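PDB 1A7S: azurocidin, which kills many Gram-negative bacteria, binds heparin and attracts monocytes and fibroblasts as a neutrophil-granule homolog of the serine proteases. Local coordinates for residues A[29-34]-A[90-95]; A[35-40]-A[183-188]; A[115-120]-A[146-151]. All coordinates share one frame; numbering follows the deposited sequence.

Interaction 1: residues A[29-34]-A[90-95]. With EOH (ethanol), chain Q.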
loop_
_atom_site.group_PDB
_atom_site.type_symbol
_atom_site.label_atom_id
_atom_site.label_comp_id
_atom_site.label_asym_id
_atom_site.label_seq_id
_atom_site.Cartn_x
_atom_site.Cartn_y
_atom_site.Cartn_z
ATOM N N ALA A 29 -4.350 0.257 1.361
ATOM C CA ALA A 29 -4.826 -0.058 2.694
ATOM C C ALA A 29 -6.083 0.774 2.988
ATOM O O ALA A 29 -6.108 1.983 2.716
ATOM C CB ALA A 29 -3.775 0.319 3.746
ATOM N N LEU A 30 -7.064 0.156 3.606
ATOM C CA LEU A 30 -8.202 0.913 4.108
ATOM C C LEU A 30 -7.707 1.720 5.303
ATOM O O LEU A 30 -7.197 1.149 6.267
ATOM C CB LEU A 30 -9.311 -0.073 4.558
ATOM C CG LEU A 30 -10.646 0.571 4.934
ATOM C CD1 LEU A 30 -11.341 1.168 3.698
ATOM C CD2 LEU A 30 -11.547 -0.388 5.642
ATOM N N ILE A 31 -7.871 3.056 5.272
ATOM C CA ILE A 31 -7.416 3.925 6.368
ATOM C C ILE A 31 -8.538 4.690 7.022
ATOM O O ILE A 31 -8.321 5.448 8.000
ATOM C CB ILE A 31 -6.310 4.895 5.929
ATOM C CG1 ILE A 31 -6.738 5.811 4.773
ATOM C CG2 ILE A 31 -5.047 4.091 5.557
ATOM C CD1 ILE A 31 -6.002 7.133 4.723
ATOM N N HIS A 32 -9.760 4.472 6.588
ATOM C CA HIS A 32 -10.978 5.142 7.037
ATOM C C HIS A 32 -12.103 4.361 6.361
ATOM O O HIS A 32 -11.905 3.704 5.348
ATOM C CB HIS A 32 -10.946 6.606 6.533
ATOM C CG HIS A 32 -12.142 7.455 6.892
ATOM N ND1 HIS A 32 -12.241 8.410 7.845
ATOM C CD2 HIS A 32 -13.290 7.502 6.300
ATOM C CE1 HIS A 32 -13.483 8.927 7.806
ATOM N NE2 HIS A 32 -14.123 8.330 6.811
ATOM N N ALA A 33 -13.299 4.352 6.970
ATOM C CA ALA A 33 -14.372 3.627 6.378
ATOM C C ALA A 33 -14.630 3.912 4.929
ATOM O O ALA A 33 -15.107 3.061 4.169
ATOM C CB ALA A 33 -15.677 3.867 7.198
ATOM N N ARG A 34 -14.363 5.058 4.420
ATOM C CA ARG A 34 -14.577 5.615 3.131
ATOM C C ARG A 34 -13.363 5.832 2.276
ATOM O O ARG A 34 -13.484 6.306 1.134
ATOM C CB ARG A 34 -15.438 6.913 3.190
ATOM C CG ARG A 34 -16.190 7.301 1.986
ATOM C CD ARG A 34 -16.992 8.595 2.269
ATOM N NE ARG A 34 -17.965 8.437 3.306
ATOM C CZ ARG A 34 -19.261 8.131 3.097
ATOM N NH1 ARG A 34 -19.677 7.724 1.896
ATOM N NH2 ARG A 34 -20.162 8.115 4.107
ATOM N N LEU A 90 1.571 9.372 -3.246
ATOM C CA LEU A 90 0.521 9.115 -2.278
ATOM C C LEU A 90 -0.820 9.535 -2.911
ATOM O O LEU A 90 -0.965 10.620 -3.455
ATOM C CB LEU A 90 0.761 9.846 -1.008
ATOM C CG LEU A 90 -0.356 9.743 0.108
ATOM C CD1 LEU A 90 -0.306 8.400 0.611
ATOM C CD2 LEU A 90 -0.067 10.818 1.165
ATOM N N MET A 91 -1.789 8.622 -2.843
ATOM C CA MET A 91 -3.107 8.889 -3.386
ATOM C C MET A 91 -4.143 8.356 -2.439
ATOM O O MET A 91 -3.964 7.224 -1.957
ATOM C CB MET A 91 -3.245 8.284 -4.777
ATOM C CG MET A 91 -4.616 8.653 -5.410
ATOM S SD MET A 91 -4.655 8.500 -7.077
ATOM C CE MET A 91 -3.527 9.694 -7.752
ATOM N N LEU A 92 -5.196 9.088 -2.206
ATOM C CA LEU A 92 -6.334 8.624 -1.442
ATOM C C LEU A 92 -7.502 8.408 -2.403
ATOM O O LEU A 92 -7.839 9.296 -3.172
ATOM C CB LEU A 92 -6.718 9.652 -0.352
ATOM C CG LEU A 92 -5.595 9.946 0.634
ATOM C CD1 LEU A 92 -6.160 10.830 1.790
ATOM C CD2 LEU A 92 -4.919 8.758 1.204
ATOM N N LEU A 93 -8.092 7.240 -2.253
ATOM C CA LEU A 93 -9.254 6.844 -3.079
ATOM C C LEU A 93 -10.482 6.878 -2.155
ATOM O O LEU A 93 -10.556 6.175 -1.177
ATOM C CB LEU A 93 -9.041 5.426 -3.584
ATOM C CG LEU A 93 -7.754 5.079 -4.321
ATOM C CD1 LEU A 93 -7.690 3.633 -4.724
ATOM C CD2 LEU A 93 -7.537 6.006 -5.493
ATOM N N GLN A 94 -11.422 7.737 -2.554
ATOM C CA GLN A 94 -12.709 7.764 -1.811
ATOM C C GLN A 94 -13.564 6.635 -2.404
ATOM O O GLN A 94 -13.801 6.657 -3.634
ATOM C CB GLN A 94 -13.392 9.085 -1.929
ATOM C CG GLN A 94 -14.688 9.170 -1.148
ATOM C CD GLN A 94 -15.345 10.490 -1.083
ATOM O OE1 GLN A 94 -14.630 11.522 -0.990
ATOM N NE2 GLN A 94 -16.663 10.482 -0.939
ATOM N N LEU A 95 -13.997 5.760 -1.572
ATOM C CA LEU A 95 -14.888 4.635 -2.027
ATOM C C LEU A 95 -16.284 5.154 -2.222
ATOM O O LEU A 95 -16.672 6.165 -1.657
ATOM C CB LEU A 95 -14.847 3.550 -0.936
ATOM C CG LEU A 95 -13.487 3.072 -0.504
ATOM C CD1 LEU A 95 -13.632 1.994 0.573
ATOM C CD2 LEU A 95 -12.685 2.549 -1.624
HETATM C C1 EOH Q . -19.389 11.398 0.453
HETATM C C2 EOH Q . -19.868 11.833 1.839
HETATM O O EOH Q . -18.659 12.473 -0.204
HETATM O O HOH W 1 -18.234 8.025 -0.692
#

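Interaction 2: residues A[35-40]-A[183-188]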
loop_
_atom_site.group_PDB
_atom_site.type_symbol
_atom_site.label_atom_id
_atom_site.label_comp_id
_atom_site.label_asym_id
_atom_site.label_seq_id
_atom_site.Cartn_x
_atom_site.Cartn_y
_atom_site.Cartn_z
ATOM N N PHE A 35 -12.141 5.501 2.741
ATOM C CA PHE A 35 -10.963 5.836 1.999
ATOM C C PHE A 35 -9.872 4.749 2.080
ATOM O O PHE A 35 -9.565 4.212 3.125
ATOM C CB PHE A 35 -10.271 7.155 2.492
ATOM C CG PHE A 35 -11.107 8.402 2.226
ATOM C CD1 PHE A 35 -12.030 8.786 3.193
ATOM C CD2 PHE A 35 -10.917 9.164 1.132
ATOM C CE1 PHE A 35 -12.751 9.951 2.991
ATOM C CE2 PHE A 35 -11.641 10.303 0.889
ATOM C CZ PHE A 35 -12.577 10.692 1.852
ATOM N N VAL A 36 -9.297 4.511 0.909
ATOM C CA VAL A 36 -8.135 3.665 0.712
ATOM C C VAL A 36 -6.933 4.501 0.338
ATOM O O VAL A 36 -6.993 5.388 -0.523
ATOM C CB VAL A 36 -8.416 2.585 -0.352
ATOM C CG1 VAL A 36 -7.141 1.906 -0.859
ATOM C CG2 VAL A 36 -9.311 1.459 0.345
ATOM N N MET A 37 -5.814 4.218 1.014
ATOM C CA MET A 37 -4.518 4.889 0.745
ATOM C C MET A 37 -3.672 3.977 -0.164
ATOM O O MET A 37 -3.525 2.785 0.109
ATOM C CB MET A 37 -3.779 5.112 2.067
ATOM C CG MET A 37 -2.433 5.774 1.910
ATOM S SD MET A 37 -1.714 6.274 3.499
ATOM C CE MET A 37 -1.289 4.675 4.222
ATOM N N THR A 38 -3.132 4.570 -1.203
ATOM C CA THR A 38 -2.322 3.879 -2.189
ATOM C C THR A 38 -1.290 4.873 -2.748
ATOM O O THR A 38 -1.078 5.950 -2.165
ATOM C CB THR A 38 -3.209 3.282 -3.290
ATOM O OG1 THR A 38 -2.470 2.450 -4.163
ATOM C CG2 THR A 38 -3.982 4.281 -4.055
ATOM N N ALA A 39 -0.585 4.436 -3.784
ATOM C CA ALA A 39 0.420 5.272 -4.438
ATOM C C ALA A 39 -0.187 5.973 -5.611
ATOM O O ALA A 39 -0.899 5.388 -6.438
ATOM C CB ALA A 39 1.591 4.389 -4.882
ATOM N N ALA A 40 0.166 7.263 -5.783
ATOM C CA ALA A 40 -0.202 8.000 -6.988
ATOM C C ALA A 40 0.406 7.405 -8.252
ATOM O O ALA A 40 -0.212 7.496 -9.343
ATOM C CB ALA A 40 0.133 9.474 -6.876
ATOM N N GLY A 183 2.599 -1.329 14.306
ATOM C CA GLY A 183 1.150 -1.305 14.126
ATOM C C GLY A 183 0.617 -0.199 13.274
ATOM O O GLY A 183 -0.612 -0.102 13.118
ATOM N N LEU A 184 1.466 0.641 12.679
ATOM C CA LEU A 184 1.045 1.805 11.931
ATOM C C LEU A 184 1.513 1.763 10.471
ATOM O O LEU A 184 2.575 1.206 10.165
ATOM C CB LEU A 184 1.602 3.079 12.549
ATOM C CG LEU A 184 1.253 3.353 14.013
ATOM C CD1 LEU A 184 1.915 4.622 14.492
ATOM C CD2 LEU A 184 -0.262 3.432 14.203
ATOM N N ALA A 185 0.746 2.436 9.623
ATOM C CA ALA A 185 1.119 2.589 8.179
ATOM C C ALA A 185 2.134 3.683 8.006
ATOM O O ALA A 185 1.852 4.850 7.781
ATOM C CB ALA A 185 -0.156 2.937 7.399
ATOM N N HIS A 186 3.434 3.325 8.136
ATOM C CA HIS A 186 4.514 4.319 8.008
ATOM C C HIS A 186 4.935 4.505 6.580
ATOM O O HIS A 186 5.611 5.498 6.302
ATOM C CB HIS A 186 5.713 3.849 8.869
ATOM C CG HIS A 186 5.647 4.304 10.274
ATOM N ND1 HIS A 186 5.868 5.619 10.587
ATOM C CD2 HIS A 186 5.270 3.635 11.421
ATOM C CE1 HIS A 186 5.720 5.722 11.931
ATOM N NE2 HIS A 186 5.355 4.541 12.419
ATOM N N GLY A 187 4.569 3.630 5.650
ATOM C CA GLY A 187 4.950 3.784 4.304
ATOM C C GLY A 187 3.875 3.286 3.323
ATOM O O GLY A 187 3.041 2.507 3.664
ATOM N N VAL A 188 4.002 3.799 2.101
ATOM C CA VAL A 188 3.225 3.364 0.952
ATOM C C VAL A 188 4.235 2.935 -0.134
ATOM O O VAL A 188 5.081 3.735 -0.506
ATOM C CB VAL A 188 2.326 4.481 0.405
ATOM C CG1 VAL A 188 1.679 4.062 -0.907
ATOM C CG2 VAL A 188 1.233 4.821 1.431
#

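Interaction 3: residues A[115-120]-A[146-151]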
loop_
_atom_site.group_PDB
_atom_site.type_symbol
_atom_site.label_atom_id
_atom_site.label_comp_id
_atom_site.label_asym_id
_atom_site.label_seq_id
_atom_site.Cartn_x
_atom_site.Cartn_y
_atom_site.Cartn_z
ATOM N N ALA A 115 5.883 11.898 12.805
ATOM C CA ALA A 115 6.393 10.749 13.562
ATOM C C ALA A 115 7.553 10.121 12.717
ATOM O O ALA A 115 7.557 10.227 11.510
ATOM C CB ALA A 115 5.342 9.679 13.774
ATOM N N THR A 116 8.483 9.549 13.445
ATOM C CA THR A 116 9.648 8.928 12.890
ATOM C C THR A 116 9.698 7.447 13.193
ATOM O O THR A 116 9.152 6.967 14.165
ATOM C CB THR A 116 10.995 9.543 13.470
ATOM O OG1 THR A 116 10.951 9.507 14.882
ATOM C CG2 THR A 116 10.959 11.048 13.097
ATOM N N VAL A 117 10.443 6.772 12.358
ATOM C CA VAL A 117 10.758 5.363 12.495
ATOM C C VAL A 117 12.260 5.218 12.265
ATOM O O VAL A 117 12.786 5.539 11.197
ATOM C CB VAL A 117 9.941 4.539 11.524
ATOM C CG1 VAL A 117 10.056 5.000 10.083
ATOM C CG2 VAL A 117 10.056 3.101 11.737
ATOM N N GLU A 118 12.994 4.875 13.318
ATOM C CA GLU A 118 14.432 4.821 13.240
ATOM C C GLU A 118 14.975 3.636 12.478
ATOM O O GLU A 118 14.379 2.573 12.390
ATOM C CB GLU A 118 15.081 4.991 14.597
ATOM C CG GLU A 118 15.410 3.786 15.383
ATOM C CD GLU A 118 15.817 4.017 16.818
ATOM O OE1 GLU A 118 16.094 5.158 17.210
ATOM O OE2 GLU A 118 15.955 2.993 17.592
ATOM N N ALA A 119 16.138 3.848 11.877
ATOM C CA ALA A 119 16.876 2.781 11.230
ATOM C C ALA A 119 16.989 1.609 12.221
ATOM O O ALA A 119 17.188 1.757 13.388
ATOM C CB ALA A 119 18.320 3.203 10.870
ATOM N N GLY A 120 16.770 0.400 11.688
ATOM C CA GLY A 120 16.803 -0.769 12.505
ATOM C C GLY A 120 15.403 -1.245 12.915
ATOM O O GLY A 120 15.248 -2.354 13.399
ATOM N N VAL A 146 10.931 -6.751 6.923
ATOM C CA VAL A 146 11.884 -5.807 6.390
ATOM C C VAL A 146 12.395 -4.927 7.529
ATOM O O VAL A 146 11.701 -4.809 8.571
ATOM C CB VAL A 146 11.383 -4.989 5.200
ATOM C CG1 VAL A 146 10.814 -5.899 4.078
ATOM C CG2 VAL A 146 10.301 -3.995 5.618
ATOM N N THR A 147 13.518 -4.280 7.304
ATOM C CA THR A 147 14.122 -3.410 8.336
ATOM C C THR A 147 14.395 -2.055 7.753
ATOM O O THR A 147 14.927 -1.932 6.648
ATOM C CB THR A 147 15.444 -4.070 8.848
ATOM O OG1 THR A 147 15.088 -5.346 9.383
ATOM C CG2 THR A 147 16.046 -3.229 9.940
ATOM N N VAL A 148 14.073 -1.001 8.476
ATOM C CA VAL A 148 14.324 0.392 7.990
ATOM C C VAL A 148 15.799 0.636 7.899
ATOM O O VAL A 148 16.548 0.344 8.807
ATOM C CB VAL A 148 13.644 1.378 8.959
ATOM C CG1 VAL A 148 14.008 2.825 8.586
ATOM C CG2 VAL A 148 12.132 1.165 8.940
ATOM N N THR A 149 16.218 1.184 6.742
ATOM C CA THR A 149 17.604 1.494 6.463
ATOM C C THR A 149 18.074 2.760 7.160
ATOM O O THR A 149 17.293 3.581 7.570
ATOM C CB THR A 149 17.865 1.712 4.955
ATOM O OG1 THR A 149 17.279 2.965 4.572
ATOM C CG2 THR A 149 17.324 0.634 4.077
ATOM N N PRO A 150 19.396 2.920 7.195
ATOM C CA PRO A 150 19.983 4.211 7.579
ATOM C C PRO A 150 19.546 5.302 6.604
ATOM O O PRO A 150 19.214 5.023 5.461
ATOM C CB PRO A 150 21.464 4.003 7.496
ATOM C CG PRO A 150 21.664 2.519 7.616
ATOM C CD PRO A 150 20.474 1.928 6.921
ATOM N N GLU A 151 19.366 6.492 7.127
ATOM C CA GLU A 151 18.840 7.614 6.407
ATOM C C GLU A 151 19.704 7.905 5.208
ATOM O O GLU A 151 19.295 8.273 4.133
ATOM C CB GLU A 151 18.643 8.823 7.320
ATOM C CG GLU A 151 19.842 9.575 7.737
ATOM C CD GLU A 151 19.719 10.421 8.986
ATOM O OE1 GLU A 151 19.062 9.973 9.942
ATOM O OE2 GLU A 151 20.302 11.544 9.052
#

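Interaction 1: residues A[29-34]-A[90-95]
Arg34 and Gln94 run side by side in the same direction, with the guanidinium and amide planes turned 73° against each other. Over the centre of one guanidinium face lies C2 of an ethanol, probably from the crystallisation liquor, 4.0 Å above the plane. At the guanidinium edge, in its plane, a water accepts from Arg34 NH1. The contact belongs to the antiparallel six-stranded barrel of the N-terminal half of a chymotrypsin-like fold, in which strands 23-32 and 91-95 both flank strand 35-38; residues 29-34 also lie within the region that has antibiotic activity.

The same water accepts from Gln94 NE2 and donates to Leu95 O, so three groups fix it. NE2 gives its other bond to the ethanol oxygen at 2.9 Å, while OE1 takes the backbone N-H of Gly221, and this holds the amide at both ends. The Arg34 chain bends about CG-CD (chi3 -62°), and its NH2 continues into a salt bridge with Glu98. Closer to the backbone the stems touch, Arg34 CG 3.9 Å from Gln94 CG, while Arg34 CD lies against Gln94 NE2 further out.

Beside this polar margin the contact is apolar. Leu30 and Leu95 cross at about a right angle, their CD1 atoms 4.0 Å apart, and Leu95 packs on to Phe71. Ile31 reaches Leu92 on the side covered by helix 210-218, where Ile31 meets Ile213 and Leu92 meets Trp212 and Val216. Ile31 and His32 form a classic beta bulge facing Phe35. Where the two segments come together, Leu95 N donates to Arg34 O at 2.8 Å, a nearly straight bond (167° at the hydrogen), with Gln94 CA making a CA-H...O contact to the same oxygen.

Interaction 2: residues A[35-40]-A[183-188]
This is an apolar contact across the interface of the two beta barrels of the chymotrypsin-like fold, made without a hydrogen bond between the segments. Met37 and Ala39, from the N-terminal barrel, meet Ala185 and Val188, from the other sheet. Strands 35-38 and 184-188 are not sheet neighbours: their axes come within 8.3 Å and their directions differ by 60°, so the two strands pack across the interface and do not pair.

Met37 does most of the reaching. Its chain leaves extended, with CG opposite the backbone N (chi1 179°), then bends at the sulfur so that CE settles between two methyl groups of the facing strand. CE lies 3.8 Å from Ala185 CB and 3.8 Å from Val188 CG2. Val188 CG2 is touched along more than the methyl end, since Met37 CG and SD also lie against it. Leu90, Leu92 and Ile31 pack on the same methionine from within its own barrel.

Ala185 and Val188 both direct their side chains at strand 35-38, although they are three residues apart and would face opposite ways in a regular strand. The classic beta bulge at His186 and Gly187 shifts the alternation by one residue and accounts for this; Ala185 is also the centre of an inverse gamma turn.

Thr38 turns its side chain to the other side, where OG1 bonds to Gly27 O, and presents its backbone instead. The second branch of Val188 covers that backbone: CG1 lies 3.6 Å from Thr38 O and reaches on to Ala39 CB at 4.0 Å.

Interaction 3: residues A[115-120]-A[146-151]
Val148 leaves strand 142-148 pointing toward the loop 115-120, and each of its side-chain carbons finds a partner there. CB lies 3.7 Å from Glu118 O. From it, CG1 stands opposite the backbone N (chi1 174°), which puts it beside the chain of the loop, against Glu118 O again and within 3.9 Å of Ala119 CA. The other branch, CG2, points deeper and meets Val117 CG2 at 4.0 Å, the two valines crossing at a slant. One branch thus covers loop backbone while the other joins a small apolar cluster.

The backbone of the same residue secures the loop. Gly120 N donates to Val148 O at 2.9 Å in a nearly straight bond, although the donor is tilted 24° from the carbonyl plane. Ala119 CA adds a CA-H...O contact to that oxygen. Gly120 has positive phi (99°), and with no side chain it lets the loop turn here. Thr147 lays its methyl CG2 along the glycine, 3.6 Å from Gly120 C.

Toward the outer end, Ala119 CB rests 3.5 Å from Thr149 O and also touches Pro150 CA. Thr149 keeps its own hydroxyl for a local bond, OG1 donating to Pro150 O from above that carbonyl plane, as the strand gives way to a turn.

The loop comes between strands 91-95 and 122-127, the crossing from the first barrel of this trypsin-family fold to the second. It lies at the end of strand 142-148, where Val148 is backed by Cys123 of strand 122-127, and both Val117 and Val148 rest on Val159 of strand 158-162.

In the fold
Interactions 1 and 2 are buried and share the N-terminal barrel: the strand following 29-34 is the very strand that interaction 2 uses, and Leu93 N and Val36 O, 2.8 Å apart, probably form a hydrogen bond between them. Interaction 1 works within one barrel and mixes leucine packing with a polar, solvent-bridged margin; interaction 2 joins the two barrels by van der Waals packing, with no hydrogen bond across. Interaction 3 is largely a surface contact of the second sheet, where a backbone bond and a pair of buried valines hold a loop. His186 packs loosely against Val117, linking interactions 2 and 3, whereas interactions 1 and 3 lie with centres about 25 Å apart.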